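Local coordinates for protein truncated hemoglobin from geobacillus stearothermophilus (Geobacillus stearothermophilus, PDB 2BKM) that probably binds and carries or stores oxygen at a haem iron, as a truncated member of the globin superfamily, at residues A[14-19]-A[47-52]; A[21-26]-A[86-91]; A[94-99]-A[108-113]. All blocks are in the same frame, centred on the assembly; numbering follows the deposited sequence. Where two conformers were deposited one is given.

Contact 1 of 3, residues A[14-19]-A[47-52]; sequences ETVAKL and KQKQFL. With HEM (protoporphyrin IX containing Fe), chain D.
The apolar part of the contact rests on V16, whose CG1 points at the 47-52 backbone and sits 4.1 Å from L52 CB. The same methyl, set anti to its own backbone N (chi1 174°), also lies 3.8 Å from the carbonyl O of K49, so it packs on the helix surface itself. K49 works along its aliphatic chain. Bent at its last two torsions, it folds down onto the 14-19 helix, where CE presses on A17 CB at 3.3 Å, tighter than usual van der Waals contact. Its NZ passes the flank of V16, 3.9 Å from V16 CB, and makes a salt bridge with E13, near the start of the helix. The segments run antiparallel but well inclined, at 144°, and their axes approach to 9.6 Å; as in other truncated haemoglobins, helices 12-29 and 42-55 make one of the antiparallel pairs of the two-over-two globin sandwich. The far side of 47-52 serves the haem. K47 NZ donates a hydrogen bond to the propionate O1D of the haem (2.8 Å), F51 CB lies 3.4 Å from the haem methyl CMD, and Q48 OE1 lies 3.4 Å from the meso carbon CHD.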
loop_
_atom_site.group_PDB
_atom_site.type_symbol
_atom_site.label_atom_id
_atom_site.label_comp_id
_atom_site.label_asym_id
_atom_site.label_seq_id
_atom_site.Cartn_x
_atom_site.Cartn_y
_atom_site.Cartn_z
ATOM N N GLU A 14 -0.975 -14.412 -5.066
ATOM C CA GLU A 14 -1.896 -14.115 -6.139
ATOM C C GLU A 14 -2.743 -12.912 -5.765
ATOM O O GLU A 14 -3.040 -12.060 -6.589
ATOM C CB GLU A 14 -2.797 -15.313 -6.431
ATOM C CG GLU A 14 -2.030 -16.492 -6.989
ATOM C CD GLU A 14 -2.846 -17.338 -7.919
ATOM O OE1 GLU A 14 -2.616 -18.568 -7.918
ATOM O OE2 GLU A 14 -3.694 -16.785 -8.660
ATOM N N THR A 15 -3.130 -12.848 -4.508
ATOM C CA THR A 15 -3.912 -11.693 -4.068
ATOM C C THR A 15 -3.051 -10.428 -4.098
ATOM O O THR A 15 -3.484 -9.369 -4.554
ATOM C CB THR A 15 -4.436 -11.927 -2.662
ATOM O OG1 THR A 15 -5.301 -13.056 -2.713
ATOM C CG2 THR A 15 -5.259 -10.746 -2.177
ATOM N N VAL A 16 -1.833 -10.527 -3.595
ATOM C CA VAL A 16 -0.988 -9.344 -3.588
ATOM C C VAL A 16 -0.767 -8.835 -4.986
ATOM O O VAL A 16 -0.833 -7.640 -5.217
ATOM C CB VAL A 16 0.347 -9.587 -2.858
ATOM C CG1 VAL A 16 1.296 -8.378 -2.969
ATOM C CG2 VAL A 16 0.081 -9.939 -1.397
ATOM N N ALA A 17 -0.508 -9.750 -5.925
ATOM C CA ALA A 17 -0.283 -9.330 -7.302
ATOM C C ALA A 17 -1.481 -8.593 -7.876
ATOM O O ALA A 17 -1.322 -7.552 -8.519
ATOM C CB ALA A 17 0.008 -10.549 -8.164
ATOM N N LYS A 18 -2.666 -9.174 -7.702
ATOM C CA LYS A 18 -3.844 -8.587 -8.248
ATOM C C LYS A 18 -4.093 -7.232 -7.610
ATOM O O LYS A 18 -4.453 -6.292 -8.265
ATOM C CB LYS A 18 -5.045 -9.485 -7.945
ATOM C CG LYS A 18 -5.189 -10.639 -8.879
ATOM C CD LYS A 18 -6.322 -11.492 -8.382
ATOM C CE LYS A 18 -6.864 -12.372 -9.479
ATOM N NZ LYS A 18 -8.138 -12.947 -8.997
ATOM N N LEU A 19 -3.900 -7.192 -6.299
ATOM C CA LEU A 19 -4.158 -5.978 -5.536
ATOM C C LEU A 19 -3.267 -4.835 -5.997
ATOM O O LEU A 19 -3.739 -3.714 -6.218
ATOM C CB LEU A 19 -3.935 -6.242 -4.043
ATOM C CG LEU A 19 -4.244 -5.016 -3.169
ATOM C CD1 LEU A 19 -5.694 -4.580 -3.328
ATOM C CD2 LEU A 19 -3.944 -5.410 -1.727
ATOM N N LYS A 47 8.115 -2.818 -6.352
ATOM C CA LYS A 47 8.568 -2.652 -4.984
ATOM C C LYS A 47 7.434 -2.872 -4.012
ATOM O O LYS A 47 7.624 -3.451 -2.979
ATOM C CB LYS A 47 9.093 -1.241 -4.779
ATOM C CG LYS A 47 10.447 -0.982 -5.424
ATOM C CD LYS A 47 10.805 0.494 -5.296
ATOM C CE LYS A 47 12.225 0.745 -5.760
ATOM N NZ LYS A 47 12.539 2.201 -5.623
ATOM N N GLN A 48 6.243 -2.385 -4.358
ATOM C CA GLN A 48 5.112 -2.552 -3.465
ATOM C C GLN A 48 4.682 -4.004 -3.353
ATOM O O GLN A 48 4.276 -4.448 -2.290
ATOM C CB GLN A 48 3.943 -1.728 -3.987
ATOM C CG GLN A 48 2.760 -1.621 -3.020
ATOM C CD GLN A 48 3.104 -0.799 -1.786
ATOM O OE1 GLN A 48 2.785 0.409 -1.745
ATOM N NE2 GLN A 48 3.769 -1.403 -0.809
ATOM N N LYS A 49 4.735 -4.729 -4.459
ATOM C CA LYS A 49 4.447 -6.156 -4.366
ATOM C C LYS A 49 5.414 -6.830 -3.391
ATOM O O LYS A 49 5.025 -7.621 -2.533
ATOM C CB LYS A 49 4.530 -6.807 -5.728
ATOM C CG LYS A 49 4.238 -8.280 -5.622
ATOM C CD LYS A 49 3.913 -8.959 -6.921
ATOM C CE LYS A 49 2.906 -10.107 -6.691
ATOM N NZ LYS A 49 2.953 -10.991 -5.438
ATOM N N GLN A 50 6.703 -6.491 -3.517
ATOM C CA GLN A 50 7.697 -7.042 -2.592
ATOM C C GLN A 50 7.439 -6.611 -1.157
ATOM O O GLN A 50 7.455 -7.417 -0.229
ATOM C CB GLN A 50 9.103 -6.595 -2.996
ATOM C CG GLN A 50 9.519 -7.158 -4.324
ATOM C CD GLN A 50 10.835 -6.607 -4.747
ATOM O OE1 GLN A 50 11.078 -5.412 -4.647
ATOM N NE2 GLN A 50 11.708 -7.476 -5.197
ATOM N N PHE A 51 7.135 -5.321 -0.977
ATOM C CA PHE A 51 6.920 -4.815 0.347
ATOM C C PHE A 51 5.702 -5.439 1.024
ATOM O O PHE A 51 5.787 -5.857 2.153
ATOM C CB PHE A 51 6.781 -3.293 0.352
ATOM C CG PHE A 51 6.533 -2.779 1.712
ATOM C CD1 PHE A 51 7.574 -2.744 2.620
ATOM C CD2 PHE A 51 5.228 -2.449 2.145
ATOM C CE1 PHE A 51 7.335 -2.344 3.964
ATOM C CE2 PHE A 51 4.977 -2.055 3.442
ATOM C CZ PHE A 51 6.010 -2.005 4.379
ATOM N N LEU A 52 4.584 -5.468 0.309
ATOM C CA LEU A 52 3.365 -5.943 0.930
ATOM C C LEU A 52 3.494 -7.430 1.262
ATOM O O LEU A 52 3.016 -7.877 2.294
ATOM C CB LEU A 52 2.172 -5.709 0.016
ATOM C CG LEU A 52 1.769 -4.228 -0.123
ATOM C CD1 LEU A 52 0.657 -4.146 -1.113
ATOM C CD2 LEU A 52 1.368 -3.658 1.237
HETATM C CHA HEM D . 7.146 4.760 -2.324
HETATM C CHB HEM D . 3.584 7.970 -1.890
HETATM C CHC HEM D . 1.824 5.360 1.796
HETATM C CHD HEM D . 4.758 1.748 0.618
HETATM C C1A HEM D . 6.293 5.810 -2.521
HETATM C C2A HEM D . 6.505 6.828 -3.527
HETATM C C3A HEM D . 5.519 7.714 -3.404
HETATM C C4A HEM D . 4.671 7.286 -2.322
HETATM C CMA HEM D . 5.309 8.968 -4.272
HETATM C CAA HEM D . 7.647 6.842 -4.558
HETATM C CBA HEM D . 7.411 5.742 -5.576
HETATM C CGA HEM D . 8.629 5.429 -6.423
HETATM O O1A HEM D . 9.685 6.141 -6.350
HETATM O O2A HEM D . 8.579 4.422 -7.174
HETATM C C1B HEM D . 2.840 7.556 -0.824
HETATM C C2B HEM D . 1.746 8.301 -0.234
HETATM C C3B HEM D . 1.293 7.591 0.794
HETATM C C4B HEM D . 2.040 6.361 0.912
HETATM C CMB HEM D . 1.190 9.652 -0.732
HETATM C CAB HEM D . 0.136 7.997 1.693
HETATM C CBB HEM D . 0.080 7.666 2.989
HETATM C C1C HEM D . 2.403 4.110 1.747
HETATM C C2C HEM D . 1.969 2.949 2.486
HETATM C C3C HEM D . 2.816 1.973 2.133
HETATM C C4C HEM D . 3.764 2.487 1.176
HETATM C CMC HEM D . 0.772 2.868 3.478
HETATM C CAC HEM D . 2.826 0.495 2.556
HETATM C CBC HEM D . 2.057 -0.041 3.493
HETATM C C1D HEM D . 5.681 2.247 -0.246
HETATM C C2D HEM D . 6.829 1.502 -0.700
HETATM C C3D HEM D . 7.563 2.440 -1.589
HETATM C C4D HEM D . 6.820 3.675 -1.564
HETATM C CMD HEM D . 7.179 0.046 -0.364
HETATM C CAD HEM D . 8.850 2.148 -2.337
HETATM C CBD HEM D . 10.037 2.691 -1.530
HETATM C CGD HEM D . 11.260 2.504 -2.397
HETATM O O1D HEM D . 11.514 3.336 -3.330
HETATM O O2D HEM D . 11.936 1.462 -2.179
HETATM N NA HEM D . 5.161 6.133 -1.803
HETATM N NB HEM D . 2.977 6.395 -0.090
HETATM N NC HEM D . 3.474 3.792 0.946
HETATM N ND HEM D . 5.710 3.519 -0.784
HETATM FE FE HEM D . 4.345 4.963 -0.417
#

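Contact 2 of 3, residues A[21-26]-A[86-91]; sequences EAFYRR and EAWLAC. With HEM (protoporphyrin IX containing Fe), chain D; ACT (acetate ion), chain E; OXY (oxygen molecule), chain C.
F23 points the CZ corner of its ring at W88, coming within 3.3 Å of W88 CE2. The pair is edge-to-face (T-shaped), the phenyl edge meeting the indole face, with centroids 4.8 Å apart and planes at 61°. Haem covers the opposite face of the indole, W88 CD1 approaching haem C3B at 3.3 Å, so the tryptophan is held flat between porphyrin and phenyl ring. Its chi1 of -169°, with CG anti to the backbone N, carries the indole out from the helix to the haem and turns NE1 toward the iron-bound ligand. From there W88 NE1 donates to both atoms of the oxygen molecule, the shorter bond, to O1, being bent and the one to O2 nearly straight. An acetate ion, modelled in overlapping space and so probably an alternative occupant, can take the same N-H, and the overlap makes the exact lengths doubtful. Y24 OH also donates to acetate O, at a distance so short that it is doubtful, and has a weak hydrogen bond to Q48.

This is the distal pocket of a truncated haemoglobin, with a tyrosine from helix 12-29 and a tryptophan from helix 82-98 facing the bound ligand, as in group II relatives. An alanine in place of W88 would probably leave the ligand without its N-H donor, and F23 and the haem without the flat group between them.

Further out, C91 backs the phenyl ring, its CB 3.6 Å from F23 CE2. Of the two segments, the nearest CA atoms are those of R26 and C91, 5.6 Å apart; R26 CB rests 3.8 Å from C91 CB, and the axes are inclined at 134°. The R26 side chain then bends away at chi2, its NE forming a salt bridge with E98. R25, itself paired with E21 through NH2, reaches E98 through NH1.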
loop_
_atom_site.group_PDB
_atom_site.type_symbol
_atom_site.label_atom_id
_atom_site.label_comp_id
_atom_site.label_asym_id
_atom_site.label_seq_id
_atom_site.Cartn_x
_atom_site.Cartn_y
_atom_site.Cartn_z
ATOM N N GLU A 21 -1.659 -4.479 -8.859
ATOM C CA GLU A 21 -2.042 -4.073 -10.207
ATOM C C GLU A 21 -3.246 -3.122 -10.152
ATOM O O GLU A 21 -3.235 -2.054 -10.755
ATOM C CB GLU A 21 -2.380 -5.319 -11.020
ATOM C CG GLU A 21 -2.675 -4.991 -12.476
ATOM C CD GLU A 21 -3.479 -6.076 -13.208
ATOM O OE1 GLU A 21 -3.863 -7.119 -12.607
ATOM O OE2 GLU A 21 -3.745 -5.853 -14.417
ATOM N N ALA A 22 -4.272 -3.502 -9.386
ATOM C CA ALA A 22 -5.447 -2.672 -9.323
ATOM C C ALA A 22 -5.169 -1.335 -8.641
ATOM O O ALA A 22 -5.662 -0.286 -9.053
ATOM C CB ALA A 22 -6.547 -3.449 -8.604
ATOM N N PHE A 23 -4.376 -1.393 -7.589
ATOM C CA PHE A 23 -4.049 -0.219 -6.821
ATOM C C PHE A 23 -3.353 0.857 -7.686
ATOM O O PHE A 23 -3.728 2.020 -7.652
ATOM C CB PHE A 23 -3.198 -0.620 -5.618
ATOM C CG PHE A 23 -2.791 0.556 -4.764
ATOM C CD1 PHE A 23 -1.450 0.907 -4.689
ATOM C CD2 PHE A 23 -3.727 1.322 -4.076
ATOM C CE1 PHE A 23 -1.053 1.979 -3.912
ATOM C CE2 PHE A 23 -3.340 2.409 -3.299
ATOM C CZ PHE A 23 -2.007 2.739 -3.214
ATOM N N TYR A 24 -2.352 0.429 -8.456
ATOM C CA TYR A 24 -1.607 1.444 -9.213
ATOM C C TYR A 24 -2.395 1.999 -10.363
ATOM O O TYR A 24 -2.164 3.158 -10.763
ATOM C CB TYR A 24 -0.192 1.012 -9.585
ATOM C CG TYR A 24 0.622 1.048 -8.338
ATOM C CD1 TYR A 24 1.015 -0.116 -7.705
ATOM C CD2 TYR A 24 0.921 2.266 -7.746
ATOM C CE1 TYR A 24 1.713 -0.066 -6.510
ATOM C CE2 TYR A 24 1.601 2.336 -6.566
ATOM C CZ TYR A 24 1.997 1.155 -5.942
ATOM O OH TYR A 24 2.674 1.199 -4.746
ATOM N N ARG A 25 -3.359 1.230 -10.879
ATOM C CA ARG A 25 -4.256 1.853 -11.853
ATOM C C ARG A 25 -5.060 2.992 -11.209
ATOM O O ARG A 25 -5.319 4.022 -11.841
ATOM C CB ARG A 25 -5.226 0.838 -12.449
ATOM C CG ARG A 25 -4.572 -0.139 -13.386
ATOM C CD ARG A 25 -5.674 -0.876 -14.165
ATOM N NE ARG A 25 -6.483 -1.742 -13.303
ATOM C CZ ARG A 25 -6.183 -3.016 -13.074
ATOM N NH1 ARG A 25 -6.956 -3.762 -12.288
ATOM N NH2 ARG A 25 -5.098 -3.543 -13.638
ATOM N N ARG A 26 -5.471 2.810 -9.948
ATOM C CA ARG A 26 -6.211 3.848 -9.255
ATOM C C ARG A 26 -5.317 5.027 -8.912
ATOM O O ARG A 26 -5.727 6.161 -9.012
ATOM C CB ARG A 26 -6.853 3.293 -7.981
ATOM C CG ARG A 26 -7.917 2.195 -8.141
ATOM C CD ARG A 26 -8.950 2.404 -9.226
ATOM N NE ARG A 26 -9.999 1.415 -8.967
ATOM C CZ ARG A 26 -11.260 1.704 -8.653
ATOM N NH1 ARG A 26 -11.703 2.960 -8.608
ATOM N NH2 ARG A 26 -12.088 0.707 -8.408
ATOM N N GLU A 86 -5.432 9.930 2.823
ATOM C CA GLU A 86 -6.790 9.462 2.542
ATOM C C GLU A 86 -6.921 9.048 1.096
ATOM O O GLU A 86 -7.640 8.092 0.765
ATOM C CB GLU A 86 -7.837 10.524 2.866
ATOM C CG GLU A 86 -7.968 10.807 4.281
ATOM C CD GLU A 86 -8.536 9.638 5.043
ATOM O OE1 GLU A 86 -8.027 9.345 6.144
ATOM O OE2 GLU A 86 -9.521 9.059 4.533
ATOM N N ALA A 87 -6.295 9.777 0.192
ATOM C CA ALA A 87 -6.383 9.369 -1.206
ATOM C C ALA A 87 -5.754 8.007 -1.440
ATOM O O ALA A 87 -6.304 7.172 -2.185
ATOM C CB ALA A 87 -5.740 10.442 -2.098
ATOM N N TRP A 88 -4.591 7.776 -0.821
ATOM C CA TRP A 88 -3.918 6.510 -0.986
ATOM C C TRP A 88 -4.835 5.404 -0.445
ATOM O O TRP A 88 -5.056 4.401 -1.094
ATOM C CB TRP A 88 -2.614 6.587 -0.198
ATOM C CG TRP A 88 -1.635 5.491 -0.426
ATOM C CD1 TRP A 88 -0.490 5.559 -1.183
ATOM C CD2 TRP A 88 -1.673 4.169 0.123
ATOM N NE1 TRP A 88 0.195 4.373 -1.130
ATOM C CE2 TRP A 88 -0.495 3.498 -0.325
ATOM C CE3 TRP A 88 -2.541 3.504 0.997
ATOM C CZ2 TRP A 88 -0.229 2.162 -0.015
ATOM C CZ3 TRP A 88 -2.263 2.154 1.332
ATOM C CH2 TRP A 88 -1.103 1.518 0.838
ATOM N N LEU A 89 -5.369 5.631 0.757
ATOM C CA LEU A 89 -6.229 4.593 1.366
ATOM C C LEU A 89 -7.488 4.392 0.539
ATOM O O LEU A 89 -7.982 3.262 0.454
ATOM C CB LEU A 89 -6.568 4.967 2.812
ATOM C CG LEU A 89 -5.327 4.838 3.694
ATOM C CD1 LEU A 89 -5.654 5.550 5.000
ATOM C CD2 LEU A 89 -4.979 3.387 3.918
ATOM N N ALA A 90 -8.028 5.467 -0.037
ATOM C CA ALA A 90 -9.244 5.304 -0.844
ATOM C C ALA A 90 -8.941 4.504 -2.097
ATOM O O ALA A 90 -9.761 3.668 -2.542
ATOM C CB ALA A 90 -9.795 6.671 -1.208
ATOM N N CYS A 91 -7.769 4.731 -2.687
ATOM C CA CYS A 91 -7.364 3.881 -3.824
ATOM C C CYS A 91 -7.213 2.465 -3.409
ATOM O O CYS A 91 -7.576 1.573 -4.161
ATOM C CB CYS A 91 -6.071 4.363 -4.455
ATOM S SG CYS A 91 -6.281 5.962 -5.340
HETATM C CHA HEM D . 7.146 4.760 -2.324
HETATM C CHB HEM D . 3.584 7.970 -1.890
HETATM C CHC HEM D . 1.824 5.360 1.796
HETATM C CHD HEM D . 4.758 1.748 0.618
HETATM C C1A HEM D . 6.293 5.810 -2.521
HETATM C C2A HEM D . 6.505 6.828 -3.527
HETATM C C3A HEM D . 5.519 7.714 -3.404
HETATM C C4A HEM D . 4.671 7.286 -2.322
HETATM C CMA HEM D . 5.309 8.968 -4.272
HETATM C CAA HEM D . 7.647 6.842 -4.558
HETATM C CBA HEM D . 7.411 5.742 -5.576
HETATM C CGA HEM D . 8.629 5.429 -6.423
HETATM O O1A HEM D . 9.685 6.141 -6.350
HETATM O O2A HEM D . 8.579 4.422 -7.174
HETATM C C1B HEM D . 2.840 7.556 -0.824
HETATM C C2B HEM D . 1.746 8.301 -0.234
HETATM C C3B HEM D . 1.293 7.591 0.794
HETATM C C4B HEM D . 2.040 6.361 0.912
HETATM C CMB HEM D . 1.190 9.652 -0.732
HETATM C CAB HEM D . 0.136 7.997 1.693
HETATM C CBB HEM D . 0.080 7.666 2.989
HETATM C C1C HEM D . 2.403 4.110 1.747
HETATM C C2C HEM D . 1.969 2.949 2.486
HETATM C C3C HEM D . 2.816 1.973 2.133
HETATM C C4C HEM D . 3.764 2.487 1.176
HETATM C CMC HEM D . 0.772 2.868 3.478
HETATM C CAC HEM D . 2.826 0.495 2.556
HETATM C CBC HEM D . 2.057 -0.041 3.493
HETATM C C1D HEM D . 5.681 2.247 -0.246
HETATM C C2D HEM D . 6.829 1.502 -0.700
HETATM C C3D HEM D . 7.563 2.440 -1.589
HETATM C C4D HEM D . 6.820 3.675 -1.564
HETATM C CMD HEM D . 7.179 0.046 -0.364
HETATM C CAD HEM D . 8.850 2.148 -2.337
HETATM C CBD HEM D . 10.037 2.691 -1.530
HETATM C CGD HEM D . 11.260 2.504 -2.397
HETATM O O1D HEM D . 11.514 3.336 -3.330
HETATM O O2D HEM D . 11.936 1.462 -2.179
HETATM N NA HEM D . 5.161 6.133 -1.803
HETATM N NB HEM D . 2.977 6.395 -0.090
HETATM N NC HEM D . 3.474 3.792 0.946
HETATM N ND HEM D . 5.710 3.519 -0.784
HETATM FE FE HEM D . 4.345 4.963 -0.417
HETATM C C ACT E . 3.259 3.384 -2.883
HETATM O O ACT E . 2.186 3.050 -3.380
HETATM O OXT ACT E . 3.185 3.948 -1.808
HETATM C CH3 ACT E . 4.559 3.100 -3.534
HETATM O O1 OXY C . 2.777 4.332 -1.426
HETATM O O2 OXY C . 2.937 4.000 -2.553
#

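Contact 3 of 3, residues A[94-99]-A[108-113]; sequences AAMDEI and QFYHRL
M96 carries this contact almost alone, reaching from one helix to three side chains of the other. The two helices stand well apart for neighbours: the axes of the two short segments come no nearer than 12.3 Å, and the nearest CA atoms, those of M96 and Y110, are 9.0 Å apart. A long side chain is what spans such a distance. Beyond CG the methionine is extended (chi2 170°), which sends SD and CE straight across toward the 108-113 helix.

At the far end, the CE methyl makes an off-centre CH-pi contact with F109. It lies 4.2 Å from the centroid of the F109 ring, on a line 30° off the ring normal, and its nearest ring atom is F109 CD1, 3.7 Å from M96 CE. The side chains themselves cross at a slant. One bond back, the sulfur forms a Met-aromatic contact with Y110, M96 SD being 5.2 Å from the centroid of that ring. The approach is oblique, and M96 SD comes closest to Y110 CD2, at 4.1 Å. L113 adds an aliphatic partner, its CD1 4.1 Å from M96 CE. The thioether thus lies among a phenyl ring, a phenol ring and an isobutyl group, all joined by dispersion contacts; the hydroxyl of Y110 is hydrogen-bonded to NH1 of R93.

The axes run at 162°, nearly antiparallel, and helices 82-98 and 104-120 form the second antiparallel pair of the two-over-two sandwich. L19 of helix 12-29 packs on both M96 and F109, while L52 and Y55 of helix 42-55 pack on F109 and L113. L113 in turn touches the haem and W88, placing the contact between the haem pocket and the helix 6-9 side, where L6 meets F109.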
loop_
_atom_site.group_PDB
_atom_site.type_symbol
_atom_site.label_atom_id
_atom_site.label_comp_id
_atom_site.label_asym_id
_atom_site.label_seq_id
_atom_site.Cartn_x
_atom_site.Cartn_y
_atom_site.Cartn_z
ATOM N N ALA A 94 -10.576 0.879 -2.964
ATOM C CA ALA A 94 -11.191 0.655 -4.268
ATOM C C ALA A 94 -10.531 -0.542 -4.962
ATOM O O ALA A 94 -11.206 -1.316 -5.621
ATOM C CB ALA A 94 -11.055 1.922 -5.143
ATOM N N ALA A 95 -9.218 -0.684 -4.813
ATOM C CA ALA A 95 -8.508 -1.798 -5.431
ATOM C C ALA A 95 -8.905 -3.107 -4.762
ATOM O O ALA A 95 -9.066 -4.112 -5.456
ATOM C CB ALA A 95 -7.005 -1.572 -5.335
ATOM N N MET A 96 -9.014 -3.120 -3.426
ATOM C CA MET A 96 -9.457 -4.319 -2.723
ATOM C C MET A 96 -10.834 -4.693 -3.198
ATOM O O MET A 96 -11.073 -5.865 -3.483
ATOM C CB MET A 96 -9.438 -4.127 -1.209
ATOM C CG MET A 96 -8.045 -4.026 -0.664
ATOM S SD MET A 96 -8.042 -3.512 1.051
ATOM C CE MET A 96 -6.369 -3.923 1.512
ATOM N N ASP A 97 -11.717 -3.705 -3.303
ATOM C CA ASP A 97 -13.084 -4.013 -3.779
ATOM C C ASP A 97 -13.013 -4.573 -5.206
ATOM O O ASP A 97 -13.708 -5.577 -5.531
ATOM C CB ASP A 97 -13.952 -2.784 -3.804
ATOM C CG ASP A 97 -14.264 -2.231 -2.450
ATOM O OD1 ASP A 97 -14.074 -2.909 -1.422
ATOM O OD2 ASP A 97 -14.716 -1.058 -2.408
ATOM N N GLU A 98 -12.175 -3.980 -6.041
ATOM C CA GLU A 98 -12.162 -4.324 -7.474
ATOM C C GLU A 98 -11.716 -5.755 -7.643
ATOM O O GLU A 98 -12.227 -6.440 -8.516
ATOM C CB GLU A 98 -11.204 -3.406 -8.196
ATOM C CG GLU A 98 -11.043 -3.706 -9.670
ATOM C CD GLU A 98 -10.197 -2.652 -10.371
ATOM O OE1 GLU A 98 -9.733 -2.941 -11.477
ATOM O OE2 GLU A 98 -10.007 -1.544 -9.812
ATOM N N ILE A 99 -10.767 -6.216 -6.840
ATOM C CA ILE A 99 -10.239 -7.573 -7.025
ATOM C C ILE A 99 -11.097 -8.569 -6.279
ATOM O O ILE A 99 -10.795 -9.773 -6.252
ATOM C CB ILE A 99 -8.769 -7.711 -6.631
ATOM C CG1 ILE A 99 -8.564 -7.520 -5.095
ATOM C CG2 ILE A 99 -7.926 -6.729 -7.462
ATOM C CD1 ILE A 99 -7.222 -8.112 -4.633
ATOM N N GLN A 108 -8.342 -6.585 8.386
ATOM C CA GLN A 108 -7.171 -6.577 9.261
ATOM C C GLN A 108 -5.987 -5.988 8.490
ATOM O O GLN A 108 -5.222 -5.146 9.007
ATOM C CB GLN A 108 -6.804 -8.004 9.690
ATOM C CG GLN A 108 -7.664 -8.574 10.772
ATOM C CD GLN A 108 -7.527 -10.087 10.899
ATOM O OE1 GLN A 108 -8.422 -10.741 11.455
ATOM N NE2 GLN A 108 -6.445 -10.648 10.386
ATOM N N PHE A 109 -5.818 -6.435 7.261
ATOM C CA PHE A 109 -4.760 -5.902 6.406
ATOM C C PHE A 109 -4.968 -4.403 6.168
ATOM O O PHE A 109 -4.041 -3.604 6.327
ATOM C CB PHE A 109 -4.807 -6.697 5.090
ATOM C CG PHE A 109 -3.863 -6.246 4.025
ATOM C CD1 PHE A 109 -4.110 -6.643 2.715
ATOM C CD2 PHE A 109 -2.707 -5.507 4.295
ATOM C CE1 PHE A 109 -3.236 -6.297 1.671
ATOM C CE2 PHE A 109 -1.830 -5.160 3.259
ATOM C CZ PHE A 109 -2.103 -5.506 1.955
ATOM N N TYR A 110 -6.193 -4.022 5.811
ATOM C CA TYR A 110 -6.492 -2.617 5.569
ATOM C C TYR A 110 -6.177 -1.808 6.802
ATOM O O TYR A 110 -5.603 -0.707 6.674
ATOM C CB TYR A 110 -7.946 -2.454 5.177
ATOM C CG TYR A 110 -8.242 -1.014 4.849
ATOM C CD1 TYR A 110 -8.983 -0.265 5.710
ATOM C CD2 TYR A 110 -7.685 -0.414 3.719
ATOM C CE1 TYR A 110 -9.239 1.070 5.485
ATOM C CE2 TYR A 110 -7.933 0.917 3.421
ATOM C CZ TYR A 110 -8.716 1.645 4.313
ATOM O OH TYR A 110 -8.942 2.979 4.111
ATOM N N HIS A 111 -6.512 -2.321 8.000
ATOM C CA HIS A 111 -6.234 -1.547 9.211
ATOM C C HIS A 111 -4.751 -1.391 9.425
ATOM O O HIS A 111 -4.318 -0.344 9.891
ATOM C CB HIS A 111 -6.907 -2.193 10.405
ATOM C CG HIS A 111 -8.376 -2.083 10.323
ATOM N ND1 HIS A 111 -9.218 -2.999 10.919
ATOM C CD2 HIS A 111 -9.173 -1.194 9.676
ATOM C CE1 HIS A 111 -10.473 -2.670 10.649
ATOM N NE2 HIS A 111 -10.480 -1.560 9.920
ATOM N N ARG A 112 -3.964 -2.389 9.069
ATOM C CA ARG A 112 -2.507 -2.207 9.187
ATOM C C ARG A 112 -2.108 -1.075 8.266
ATOM O O ARG A 112 -1.323 -0.236 8.657
ATOM C CB ARG A 112 -1.784 -3.480 8.791
ATOM C CG ARG A 112 -1.962 -4.568 9.820
ATOM C CD ARG A 112 -1.013 -5.701 9.651
ATOM N NE ARG A 112 0.375 -5.263 9.619
ATOM C CZ ARG A 112 1.357 -6.025 9.157
ATOM N NH1 ARG A 112 1.105 -7.284 8.754
ATOM N NH2 ARG A 112 2.582 -5.540 9.103
ATOM N N LEU A 113 -2.689 -1.060 7.063
ATOM C CA LEU A 113 -2.327 -0.003 6.115
ATOM C C LEU A 113 -2.782 1.364 6.588
ATOM O O LEU A 113 -2.095 2.358 6.331
ATOM C CB LEU A 113 -2.936 -0.309 4.765
ATOM C CG LEU A 113 -2.390 -1.550 4.059
ATOM C CD1 LEU A 113 -3.183 -1.734 2.805
ATOM C CD2 LEU A 113 -0.910 -1.417 3.759
#

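Overall arrangement
From the N terminus, helix 12-29 gives 14-19 to contact 1 and then 21-26 to contact 2. Contact 1 closes a loop of 27 residues when 47-52 returns to it; contact 2 closes 59 residues when 86-91 arrives, so these two cross along the chain. Contact 3 follows both in series; eight residues, half of them already helical, join 94-99 to 108-113. Helix 12-29 links contacts 1 and 2, and helix 82-98 links contacts 2 and 3, so the helix pairs 12-29/42-55 and 82-98/104-120 are tied into one sandwich. Contacts 1 and 2 border the haem, contact 3 reaches it through L113, and L19 connects contact 1 to contact 3.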